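Local coordinates for putative ABC-transporter ATP-binding protein (Alicyclobacillus acidocaldarius, PDB 1Z47) that probably hydrolyses ATP to drive sulfate transport, as the ATPase subunit of a putative sulfate ABC transporter, at residues K77-T80 against D81-P84; A307-S311 against Y312-W316. All coordinates share one frame; numbering follows the deposited sequence.

Interaction 1 and interaction 2 are both local turns, but their centres lie 50 Å apart, on opposite sides of the chain's centre, and they share no element. Interaction 1 (77-84) follows strand 77-78 within the ABC transporter family region. It is partly buried, keeps its charged pair at the surface, and closes with a single backbone hydrogen bond and an apolar valine-leucine contact. Interaction 2 (307-316) is mostly buried and joins strands 301-308 and 312-319 of a C-terminal antiparallel sheet. Ladder bonds replace the lone turn bond there, an aromatic face replaces the aliphatic patch, and its lysine reaches acids of the second subunit.

Interaction 1 of 2, residues K77-T80 against D81-P84; sequences KRVT and DLPP
Asp81 OD1 approaches the guanidinium of Arg78 edge-on, while Thr80 CB lies above one face, away from its centre. Arg78 NH2 and Asp81 OD1 form a salt bridge at a long 3.5 Å; the guanidinium and carboxylate planes stand 86° apart, which rules out a flat two-pronged pairing. Arg78 stands just ahead of a type I beta turn, Val79 to Leu82, that leads out of the short, weakly bonded strand 77-78 and has Asp81 as third residue. With CG anti to the backbone N (chi1 173°) and the chain extended to NE, Arg78 lays its guanidinium alongside Thr80, where NH2 faces Asp81; NE forms a weak, long ion pair with Asp71. The turn is closed by Leu82 N to Val79 O at 2.8 Å, nearly straight at hydrogen, although the donor sits well above the carbonyl plane. Thr80 lies beside Asp81 and points the same way, its CG2 3.3 Å from Asp81 OD2; its hydroxyl is instead bound to Asp71 OD2 and Val72 N on strand 69-74, which pins the turn to that strand. Buried Val79 rests on Val72 and Ile74 there. Across the turn Leu82 meets Val79 at about a right angle: the CD1 branch does the touching, 3.8 Å from Val79 CB and equally near CG1. At the patch's outer end, extended Lys77 brings CE to 4.2 Å from Leu82 CD1.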
ATOM      1  N   LYS B  77      30.749  -9.185 -17.498  1.00 73.05           N
ATOM      2  CA  LYS B  77      31.206 -10.550 -17.292  1.00 72.99           C
ATOM      3  C   LYS B  77      30.094 -11.588 -17.461  1.00 72.12           C
ATOM      4  O   LYS B  77      29.161 -11.651 -16.659  1.00 71.07           O
ATOM      5  CB  LYS B  77      31.817 -10.653 -15.894  1.00 75.56           C
ATOM      6  CG  LYS B  77      32.263 -12.038 -15.464  1.00 78.39           C
ATOM      7  CD  LYS B  77      32.825 -11.992 -14.036  1.00 80.37           C
ATOM      8  CE  LYS B  77      33.249 -13.372 -13.541  1.00 79.86           C
ATOM      9  NZ  LYS B  77      33.816 -13.323 -12.160  1.00 77.93           N
ATOM     10  N   ARG B  78      30.200 -12.398 -18.511  1.00 69.73           N
ATOM     11  CA  ARG B  78      29.221 -13.445 -18.775  1.00 68.33           C
ATOM     12  C   ARG B  78      29.216 -14.421 -17.599  1.00 68.88           C
ATOM     13  O   ARG B  78      30.182 -15.149 -17.387  1.00 69.11           O
ATOM     14  CB  ARG B  78      29.579 -14.180 -20.067  1.00 66.59           C
ATOM     15  CG  ARG B  78      28.710 -15.390 -20.335  1.00 68.01           C
ATOM     16  CD  ARG B  78      29.068 -16.068 -21.651  1.00 68.82           C
ATOM     17  NE  ARG B  78      28.353 -17.332 -21.797  1.00 66.31           N
ATOM     18  CZ  ARG B  78      28.524 -18.379 -20.996  1.00 66.89           C
ATOM     19  NH1 ARG B  78      29.394 -18.316 -19.997  1.00 63.59           N
ATOM     20  NH2 ARG B  78      27.808 -19.482 -21.178  1.00 69.10           N
ATOM     21  N   VAL B  79      28.124 -14.444 -16.839  1.00 66.43           N
ATOM     22  CA  VAL B  79      28.040 -15.312 -15.669  1.00 64.76           C
ATOM     23  C   VAL B  79      26.914 -16.333 -15.742  1.00 62.86           C
ATOM     24  O   VAL B  79      26.627 -17.017 -14.762  1.00 61.04           O
ATOM     25  CB  VAL B  79      27.855 -14.466 -14.379  1.00 68.09           C
ATOM     26  CG1 VAL B  79      28.983 -13.451 -14.256  1.00 67.81           C
ATOM     27  CG2 VAL B  79      26.511 -13.738 -14.414  1.00 67.31           C
ATOM     28  N   THR B  80      26.286 -16.440 -16.907  1.00 61.89           N
ATOM     29  CA  THR B  80      25.175 -17.360 -17.110  1.00 62.05           C
ATOM     30  C   THR B  80      25.276 -18.702 -16.408  1.00 65.20           C
ATOM     31  O   THR B  80      24.303 -19.174 -15.824  1.00 65.67           O
ATOM     32  CB  THR B  80      24.963 -17.669 -18.594  1.00 57.86           C
ATOM     33  OG1 THR B  80      24.803 -16.449 -19.323  1.00 57.79           O
ATOM     34  CG2 THR B  80      23.728 -18.540 -18.769  1.00 52.76           C
ATOM     35  N   ASP B  81      26.448 -19.323 -16.473  1.00 70.05           N
ATOM     36  CA  ASP B  81      26.631 -20.634 -15.868  1.00 72.04           C
ATOM     37  C   ASP B  81      27.367 -20.649 -14.529  1.00 72.98           C
ATOM     38  O   ASP B  81      27.828 -21.697 -14.074  1.00 72.98           O
ATOM     39  CB  ASP B  81      27.327 -21.554 -16.875  1.00 75.39           C
ATOM     40  CG  ASP B  81      26.496 -21.764 -18.139  1.00 78.77           C
ATOM     41  OD1 ASP B  81      27.041 -22.282 -19.139  1.00 79.51           O
ATOM     42  OD2 ASP B  81      25.292 -21.413 -18.129  1.00 80.20           O
ATOM     43  N   LEU B  82      27.459 -19.496 -13.880  1.00 72.45           N
ATOM     44  CA  LEU B  82      28.133 -19.444 -12.591  1.00 73.59           C
ATOM     45  C   LEU B  82      27.111 -19.489 -11.457  1.00 73.85           C
ATOM     46  O   LEU B  82      26.021 -18.924 -11.577  1.00 72.73           O
ATOM     47  CB  LEU B  82      28.975 -18.170 -12.488  1.00 73.31           C
ATOM     48  CG  LEU B  82      30.073 -18.054 -13.546  1.00 74.16           C
ATOM     49  CD1 LEU B  82      30.738 -16.691 -13.466  1.00 72.68           C
ATOM     50  CD2 LEU B  82      31.081 -19.177 -13.341  1.00 74.45           C
ATOM     51  N   PRO B  83      27.437 -20.190 -10.354  1.00 73.91           N
ATOM     52  CA  PRO B  83      26.518 -20.278  -9.212  1.00 72.93           C
ATOM     53  C   PRO B  83      26.420 -18.949  -8.449  1.00 70.69           C
ATOM     54  O   PRO B  83      27.233 -18.044  -8.640  1.00 66.78           O
ATOM     55  CB  PRO B  83      27.126 -21.400  -8.367  1.00 73.10           C
ATOM     56  CG  PRO B  83      28.585 -21.278  -8.658  1.00 74.24           C
ATOM     57  CD  PRO B  83      28.594 -21.080 -10.154  1.00 74.28           C
ATOM     58  N   PRO B  84      25.414 -18.815  -7.578  1.00 71.08           N
ATOM     59  CA  PRO B  84      25.226 -17.587  -6.799  1.00 70.54           C
ATOM     60  C   PRO B  84      26.499 -17.154  -6.078  1.00 70.60           C
ATOM     61  O   PRO B  84      26.878 -15.981  -6.105  1.00 68.39           O
ATOM     62  CB  PRO B  84      24.120 -17.974  -5.822  1.00 70.62           C
ATOM     63  CG  PRO B  84      23.325 -18.973  -6.600  1.00 72.41           C
ATOM     64  CD  PRO B  84      24.405 -19.823  -7.216  1.00 72.39           C
TER

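Interaction 2 of 2, residues A307-S311 against Y312-W316; sequences AFKGS and YSACW
Lys309 and Tyr312 run side by side where the chain reverses, the lysine chain lying along one face of the phenol. Its CB sits over that face, 4.1 Å from the ring centroid in a CH-pi contact. CD already lies 3.1 Å from Tyr312 OH; the bend at chi3 (70°) turns CE and the ammonium toward that oxygen, where Lys309 NZ donates at 3.0 Å. NZ also forms salt bridges with Glu207 and Glu211 of the second subunit, Glu211 being its strongest polar partner; Tyr312 itself stacks on His328. With an alanine in place of Tyr312, the lysine methylenes would probably lose the ring face they lie on, His328 its stacking partner, and NZ one acceptor. The packing is tight between the strands: Ala307 and Ala314 exchange two 2.8 Å backbone bonds, and Lys309 N reaches Tyr312 O in the carbonyl plane. Beside the Ala307-Ala314 pair, Ala307 CB meets the edge of the Trp316 ring at CZ3, 3.9 Å away. Buried Gly310 is constrained too, its positive phi (98°) jamming any CB against the preceding carbonyl. The loose side is exposed Ser311, its N only weakly bonded to Lys309 O. Phe308 and Ser313 form a non-hydrogen-bonded pair, completing the ladder of an antiparallel beta hairpin whose turn end packs against the second subunit.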
ATOM      1  N   ALA B 307     -14.734  10.058  -0.133  1.00 42.00           N
ATOM      2  CA  ALA B 307     -13.892   9.627   0.982  1.00 42.35           C
ATOM      3  C   ALA B 307     -12.717  10.595   1.079  1.00 38.52           C
ATOM      4  O   ALA B 307     -11.994  10.816   0.117  1.00 37.88           O
ATOM      5  CB  ALA B 307     -13.382   8.183   0.767  1.00 39.07           C
ATOM      6  N   PHE B 308     -12.551  11.184   2.257  1.00 40.36           N
ATOM      7  CA  PHE B 308     -11.474  12.125   2.482  1.00 37.04           C
ATOM      8  C   PHE B 308     -10.164  11.358   2.614  1.00 34.70           C
ATOM      9  O   PHE B 308     -10.016  10.538   3.518  1.00 32.31           O
ATOM     10  CB  PHE B 308     -11.733  12.912   3.771  1.00 40.33           C
ATOM     11  CG  PHE B 308     -10.664  13.908   4.081  1.00 45.50           C
ATOM     12  CD1 PHE B 308     -10.450  14.996   3.243  1.00 46.17           C
ATOM     13  CD2 PHE B 308      -9.817  13.726   5.172  1.00 44.78           C
ATOM     14  CE1 PHE B 308      -9.404  15.888   3.478  1.00 50.05           C
ATOM     15  CE2 PHE B 308      -8.766  14.617   5.414  1.00 46.75           C
ATOM     16  CZ  PHE B 308      -8.559  15.696   4.569  1.00 43.97           C
ATOM     17  N   LYS B 309      -9.190  11.639   1.759  1.00 32.29           N
ATOM     18  CA  LYS B 309      -7.938  10.893   1.869  1.00 36.67           C
ATOM     19  C   LYS B 309      -6.726  11.740   2.247  1.00 39.22           C
ATOM     20  O   LYS B 309      -5.584  11.323   2.082  1.00 41.98           O
ATOM     21  CB  LYS B 309      -7.699  10.108   0.573  1.00 43.59           C
ATOM     22  CG  LYS B 309      -8.841   9.097   0.299  1.00 41.98           C
ATOM     23  CD  LYS B 309      -8.469   8.092  -0.756  1.00 48.83           C
ATOM     24  CE  LYS B 309      -7.405   7.138  -0.250  1.00 43.31           C
ATOM     25  NZ  LYS B 309      -6.948   6.248  -1.344  1.00 45.89           N
ATOM     26  N   GLY B 310      -6.986  12.933   2.771  1.00 42.38           N
ATOM     27  CA  GLY B 310      -5.907  13.813   3.192  1.00 42.67           C
ATOM     28  C   GLY B 310      -5.541  14.882   2.193  1.00 45.07           C
ATOM     29  O   GLY B 310      -6.033  16.004   2.267  1.00 50.77           O
ATOM     30  N   SER B 311      -4.666  14.533   1.257  1.00 48.02           N
ATOM     31  CA  SER B 311      -4.225  15.455   0.217  1.00 49.00           C
ATOM     32  C   SER B 311      -5.293  15.651  -0.850  1.00 48.36           C
ATOM     33  O   SER B 311      -5.175  16.540  -1.692  1.00 48.63           O
ATOM     34  CB  SER B 311      -2.962  14.918  -0.458  1.00 52.84           C
ATOM     35  OG  SER B 311      -2.764  15.554  -1.705  1.00 56.85           O
ATOM     36  N   TYR B 312      -6.319  14.806  -0.823  1.00 46.90           N
ATOM     37  CA  TYR B 312      -7.392  14.892  -1.810  1.00 44.88           C
ATOM     38  C   TYR B 312      -8.583  14.086  -1.341  1.00 43.31           C
ATOM     39  O   TYR B 312      -8.461  13.235  -0.457  1.00 44.75           O
ATOM     40  CB  TYR B 312      -6.900  14.348  -3.162  1.00 39.88           C
ATOM     41  CG  TYR B 312      -6.722  12.843  -3.181  1.00 40.76           C
ATOM     42  CD1 TYR B 312      -7.798  12.004  -3.475  1.00 36.28           C
ATOM     43  CD2 TYR B 312      -5.501  12.249  -2.822  1.00 42.52           C
ATOM     44  CE1 TYR B 312      -7.678  10.612  -3.412  1.00 37.31           C
ATOM     45  CE2 TYR B 312      -5.371  10.842  -2.753  1.00 44.30           C
ATOM     46  CZ  TYR B 312      -6.472  10.037  -3.049  1.00 44.02           C
ATOM     47  OH  TYR B 312      -6.382   8.662  -2.967  1.00 41.05           O
ATOM     48  N   SER B 313      -9.739  14.374  -1.927  1.00 40.15           N
ATOM     49  CA  SER B 313     -10.957  13.667  -1.614  1.00 41.22           C
ATOM     50  C   SER B 313     -11.288  12.758  -2.809  1.00 41.98           C
ATOM     51  O   SER B 313     -11.242  13.187  -3.970  1.00 42.28           O
ATOM     52  CB  SER B 313     -12.097  14.662  -1.379  1.00 42.77           C
ATOM     53  OG  SER B 313     -13.309  14.005  -1.016  1.00 46.96           O
ATOM     54  N   ALA B 314     -11.605  11.504  -2.524  1.00 40.91           N
ATOM     55  CA  ALA B 314     -11.934  10.571  -3.586  1.00 45.45           C
ATOM     56  C   ALA B 314     -13.437  10.606  -3.787  1.00 44.07           C
ATOM     57  O   ALA B 314     -14.207  10.513  -2.829  1.00 49.10           O
ATOM     58  CB  ALA B 314     -11.481   9.153  -3.222  1.00 43.14           C
ATOM     59  N   CYS B 315     -13.851  10.747  -5.036  1.00 43.20           N
ATOM     60  CA  CYS B 315     -15.268  10.775  -5.328  1.00 42.43           C
ATOM     61  C   CYS B 315     -15.658   9.760  -6.409  1.00 41.34           C
ATOM     62  O   CYS B 315     -15.136   9.792  -7.523  1.00 39.80           O
ATOM     63  CB  CYS B 315     -15.668  12.187  -5.759  1.00 42.72           C
ATOM     64  SG  CYS B 315     -17.461  12.409  -5.920  1.00 49.94           S
ATOM     65  N   TRP B 316     -16.558   8.847  -6.061  1.00 43.76           N
ATOM     66  CA  TRP B 316     -17.047   7.860  -7.016  1.00 42.83           C
ATOM     67  C   TRP B 316     -18.408   8.319  -7.557  1.00 42.31           C
ATOM     68  O   TRP B 316     -19.308   8.670  -6.787  1.00 44.21           O
ATOM     69  CB  TRP B 316     -17.184   6.488  -6.349  1.00 41.54           C
ATOM     70  CG  TRP B 316     -15.837   5.844  -6.086  1.00 44.70           C
ATOM     71  CD1 TRP B 316     -15.103   5.076  -6.953  1.00 42.29           C
ATOM     72  CD2 TRP B 316     -15.032   6.002  -4.911  1.00 41.24           C
ATOM     73  NE1 TRP B 316     -13.886   4.750  -6.390  1.00 44.41           N
ATOM     74  CE2 TRP B 316     -13.817   5.308  -5.136  1.00 46.32           C
ATOM     75  CE3 TRP B 316     -15.213   6.671  -3.691  1.00 44.87           C
ATOM     76  CZ2 TRP B 316     -12.789   5.260  -4.182  1.00 42.59           C
ATOM     77  CZ3 TRP B 316     -14.188   6.627  -2.739  1.00 43.16           C
ATOM     78  CH2 TRP B 316     -12.991   5.924  -2.997  1.00 43.65           C
TER